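PDB 5D6A: predicted ATPase of the ABC class from Vibrio vulnificus, which binds adenine nucleotide through a P-loop domain and probably hydrolyses ATP, as expected of an ABC-class ATPase. Local coordinates for residues Leu316-Pro324 and Gly383-Arg393. Sequence-based numbering, arbitrary orientation.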
loop_
_atom_site.group_PDB
_atom_site.type_symbol
_atom_site.label_atom_id
_atom_site.label_comp_id
_atom_site.label_asym_id
_atom_site.label_seq_id
_atom_site.Cartn_x
_atom_site.Cartn_y
_atom_site.Cartn_z
ATOM N N LEU A 316 -16.509 12.418 -17.918
ATOM C CA LEU A 316 -16.867 11.008 -17.827
ATOM C C LEU A 316 -18.216 10.708 -18.487
ATOM O O LEU A 316 -18.847 9.693 -18.187
ATOM C CB LEU A 316 -16.901 10.588 -16.358
ATOM C CG LEU A 316 -15.622 10.885 -15.568
ATOM C CD1 LEU A 316 -15.765 10.450 -14.116
ATOM C CD2 LEU A 316 -14.422 10.207 -16.209
ATOM N N SER A 317 -18.641 11.579 -19.398
ATOM C CA SER A 317 -19.924 11.419 -20.089
ATOM C C SER A 317 -20.086 10.055 -20.749
ATOM O O SER A 317 -21.189 9.524 -20.800
ATOM C CB SER A 317 -20.099 12.512 -21.147
ATOM O OG SER A 317 -20.081 13.797 -20.555
ATOM N N ASN A 318 -18.992 9.494 -21.252
ATOM C CA ASN A 318 -19.038 8.193 -21.921
ATOM C C ASN A 318 -19.327 7.018 -20.994
ATOM O O ASN A 318 -19.665 5.935 -21.467
ATOM C CB ASN A 318 -17.728 7.926 -22.667
ATOM C CG ASN A 318 -17.479 8.911 -23.792
ATOM O OD1 ASN A 318 -18.393 9.598 -24.253
ATOM N ND2 ASN A 318 -16.238 8.974 -24.254
ATOM N N TYR A 319 -19.199 7.220 -19.686
ATOM C CA TYR A 319 -19.436 6.132 -18.738
ATOM C C TYR A 319 -20.471 6.505 -17.685
ATOM O O TYR A 319 -21.450 5.784 -17.495
ATOM C CB TYR A 319 -18.113 5.717 -18.093
ATOM C CG TYR A 319 -17.052 5.418 -19.130
ATOM C CD1 TYR A 319 -17.070 4.223 -19.842
ATOM C CD2 TYR A 319 -16.047 6.339 -19.419
ATOM C CE1 TYR A 319 -16.114 3.948 -20.803
ATOM C CE2 TYR A 319 -15.085 6.070 -20.376
ATOM C CZ TYR A 319 -15.126 4.873 -21.066
ATOM O OH TYR A 319 -14.181 4.590 -22.021
ATOM N N ILE A 320 -20.261 7.630 -17.008
ATOM C CA ILE A 320 -21.198 8.097 -15.992
ATOM C C ILE A 320 -22.196 9.047 -16.646
ATOM O O ILE A 320 -21.807 9.997 -17.326
ATOM C CB ILE A 320 -20.471 8.789 -14.827
ATOM C CG1 ILE A 320 -19.474 7.811 -14.195
ATOM C CG2 ILE A 320 -21.474 9.288 -13.791
ATOM C CD1 ILE A 320 -18.652 8.397 -13.069
ATOM N N ASN A 321 -23.481 8.787 -16.433
ATOM C CA ASN A 321 -24.545 9.592 -17.029
ATOM C C ASN A 321 -25.165 10.607 -16.070
ATOM O O ASN A 321 -25.470 11.733 -16.467
ATOM C CB ASN A 321 -25.629 8.664 -17.583
ATOM C CG ASN A 321 -25.106 7.743 -18.670
ATOM O OD1 ASN A 321 -24.198 8.101 -19.418
ATOM N ND2 ASN A 321 -25.685 6.555 -18.770
ATOM N N HIS A 322 -25.349 10.205 -14.813
ATOM C CA HIS A 322 -25.936 11.078 -13.796
ATOM C C HIS A 322 -25.139 11.051 -12.490
ATOM O O HIS A 322 -24.531 10.041 -12.137
ATOM C CB HIS A 322 -27.388 10.670 -13.524
ATOM C CG HIS A 322 -28.042 11.447 -12.421
ATOM N ND1 HIS A 322 -28.711 12.633 -12.639
ATOM C CD2 HIS A 322 -28.128 11.206 -11.090
ATOM C CE1 HIS A 322 -29.180 13.088 -11.490
ATOM N NE2 HIS A 322 -28.839 12.241 -10.535
ATOM N N LEU A 323 -25.156 12.181 -11.789
ATOM C CA LEU A 323 -24.478 12.333 -10.508
ATOM C C LEU A 323 -25.379 13.091 -9.541
ATOM O O LEU A 323 -26.181 13.928 -9.963
ATOM C CB LEU A 323 -23.162 13.095 -10.683
ATOM C CG LEU A 323 -22.041 12.371 -11.429
ATOM C CD1 LEU A 323 -20.894 13.327 -11.719
ATOM C CD2 LEU A 323 -21.551 11.163 -10.644
ATOM N N PRO A 324 -25.256 12.800 -8.235
ATOM C CA PRO A 324 -26.066 13.513 -7.252
ATOM C C PRO A 324 -25.599 14.959 -7.105
ATOM O O PRO A 324 -24.574 15.335 -7.674
ATOM C CB PRO A 324 -25.820 12.731 -5.959
ATOM C CG PRO A 324 -24.481 12.113 -6.141
ATOM C CD PRO A 324 -24.361 11.812 -7.606
ATOM N N GLY A 383 -34.460 8.838 -10.188
ATOM C CA GLY A 383 -33.774 9.974 -10.804
ATOM C C GLY A 383 -32.294 9.699 -10.994
ATOM O O GLY A 383 -31.513 10.619 -11.234
ATOM N N ASP A 384 -31.915 8.424 -10.885
ATOM C CA ASP A 384 -30.528 7.999 -11.034
ATOM C C ASP A 384 -30.385 7.144 -12.287
ATOM O O ASP A 384 -30.646 5.938 -12.253
ATOM C CB ASP A 384 -30.087 7.184 -9.810
ATOM C CG ASP A 384 -30.182 7.968 -8.510
ATOM O OD1 ASP A 384 -30.369 9.202 -8.559
ATOM O OD2 ASP A 384 -30.059 7.344 -7.434
ATOM N N GLU A 385 -29.985 7.767 -13.393
ATOM C CA GLU A 385 -29.797 7.037 -14.644
ATOM C C GLU A 385 -28.646 6.041 -14.471
ATOM O O GLU A 385 -27.614 6.382 -13.891
ATOM C CB GLU A 385 -29.525 7.993 -15.807
ATOM C CG GLU A 385 -30.674 8.952 -16.092
ATOM C CD GLU A 385 -30.403 9.877 -17.267
ATOM O OE1 GLU A 385 -31.270 10.724 -17.563
ATOM O OE2 GLU A 385 -29.329 9.762 -17.894
ATOM N N PRO A 386 -28.822 4.809 -14.977
ATOM C CA PRO A 386 -27.813 3.758 -14.816
ATOM C C PRO A 386 -26.472 4.059 -15.489
ATOM O O PRO A 386 -26.438 4.633 -16.577
ATOM C CB PRO A 386 -28.475 2.535 -15.463
ATOM C CG PRO A 386 -29.444 3.101 -16.441
ATOM C CD PRO A 386 -29.948 4.368 -15.821
ATOM N N ILE A 387 -25.386 3.672 -14.825
ATOM C CA ILE A 387 -24.038 3.863 -15.359
ATOM C C ILE A 387 -23.839 2.952 -16.569
ATOM O O ILE A 387 -24.381 1.848 -16.610
ATOM C CB ILE A 387 -22.954 3.555 -14.292
ATOM C CG1 ILE A 387 -21.555 3.895 -14.816
ATOM C CG2 ILE A 387 -23.012 2.093 -13.854
ATOM C CD1 ILE A 387 -20.452 3.638 -13.813
ATOM N N THR A 388 -23.080 3.425 -17.554
ATOM C CA THR A 388 -22.802 2.647 -18.758
ATOM C C THR A 388 -21.578 1.759 -18.499
ATOM O O THR A 388 -20.450 2.257 -18.459
ATOM C CB THR A 388 -22.545 3.566 -19.967
ATOM O OG1 THR A 388 -23.673 4.428 -20.159
ATOM C CG2 THR A 388 -22.314 2.751 -21.234
ATOM N N PRO A 389 -21.793 0.438 -18.336
ATOM C CA PRO A 389 -20.686 -0.470 -18.034
ATOM C C PRO A 389 -19.727 -0.655 -19.200
ATOM O O PRO A 389 -20.123 -0.526 -20.359
ATOM C CB PRO A 389 -21.394 -1.783 -17.707
ATOM C CG PRO A 389 -22.633 -1.739 -18.525
ATOM C CD PRO A 389 -23.046 -0.297 -18.587
ATOM N N LEU A 390 -18.475 -0.964 -18.878
ATOM C CA LEU A 390 -17.426 -1.146 -19.877
ATOM C C LEU A 390 -17.841 -2.070 -21.022
ATOM O O LEU A 390 -17.546 -1.790 -22.183
ATOM C CB LEU A 390 -16.151 -1.677 -19.212
ATOM C CG LEU A 390 -14.967 -1.986 -20.133
ATOM C CD1 LEU A 390 -14.565 -0.770 -20.957
ATOM C CD2 LEU A 390 -13.787 -2.500 -19.321
ATOM N N VAL A 391 -18.530 -3.159 -20.698
ATOM C CA VAL A 391 -18.967 -4.123 -21.713
ATOM C C VAL A 391 -19.626 -3.440 -22.925
ATOM O O VAL A 391 -19.484 -3.906 -24.057
ATOM C CB VAL A 391 -19.914 -5.192 -21.107
ATOM C CG1 VAL A 391 -21.172 -4.553 -20.533
ATOM C CG2 VAL A 391 -20.270 -6.250 -22.142
ATOM N N ASP A 392 -20.326 -2.333 -22.686
ATOM C CA ASP A 392 -20.992 -1.587 -23.758
ATOM C C ASP A 392 -20.035 -0.651 -24.511
ATOM O O ASP A 392 -20.247 -0.358 -25.690
ATOM C CB ASP A 392 -22.170 -0.773 -23.198
ATOM C CG ASP A 392 -23.280 -1.650 -22.619
ATOM O OD1 ASP A 392 -23.289 -2.869 -22.883
ATOM O OD2 ASP A 392 -24.157 -1.109 -21.911
ATOM N N ARG A 393 -18.990 -0.182 -23.831
ATOM C CA ARG A 393 -18.027 0.739 -24.440
ATOM C C ARG A 393 -16.769 0.060 -24.963
ATOM O O ARG A 393 -16.184 0.509 -25.946
ATOM C CB ARG A 393 -17.614 1.815 -23.434
ATOM C CG ARG A 393 -18.743 2.719 -22.969
ATOM C CD ARG A 393 -19.351 3.501 -24.122
ATOM N NE ARG A 393 -20.300 4.506 -23.654
ATOM C CZ ARG A 393 -20.992 5.320 -24.448
ATOM N NH1 ARG A 393 -20.855 5.251 -25.769
ATOM N NH2 ARG A 393 -21.829 6.205 -23.920
#
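Tyr319 and Thr388 bring together two antiparallel loop segments of the P-loop ATPase domain, 316-324 and 383-393, the second leading into helix 390-401. The one backbone bond between them runs from Thr388 N to Tyr319 O (2.9 Å), nearly straight at 162° and in the carbonyl plane.

Side-chain polar contacts extend the join to both sides. The amide of Asn321 reaches across with ND2, which gives a hydrogen bond to Thr388 OG1 (3.2 Å), tilted out of the amide plane, and a weak, bent one to Pro386 O (3.0 Å); both partners grip the same ND2. From the first turn of helix 390-401, Arg393 NE makes a weak bond to Asn318 O, while its NH1 is bonded to Gln396.

Apolar contacts fill in around these bonds. Arg393 CG, set beside the backbone N (chi1 -63°), lies 3.6 Å from Tyr319 CE1, and the ring also packs on Leu347 of helix 339-352. Ile320 CG1 meets Ile387 CD1 more loosely; the Ile387 side chain lies about 9 Å from the bound nucleotide analogue.

With CG anti to the backbone N (chi1 176°), the His322 ring extends to Gly383 and Asp384. Asp384 OD2 is hydrogen-bonded to ND1 of His426 of the second subunit. Gly383 O sits over one face of the His322 ring, offset toward the rim, 3.2 Å from His322 NE2 but above the ring plane and not hydrogen-bonded to it.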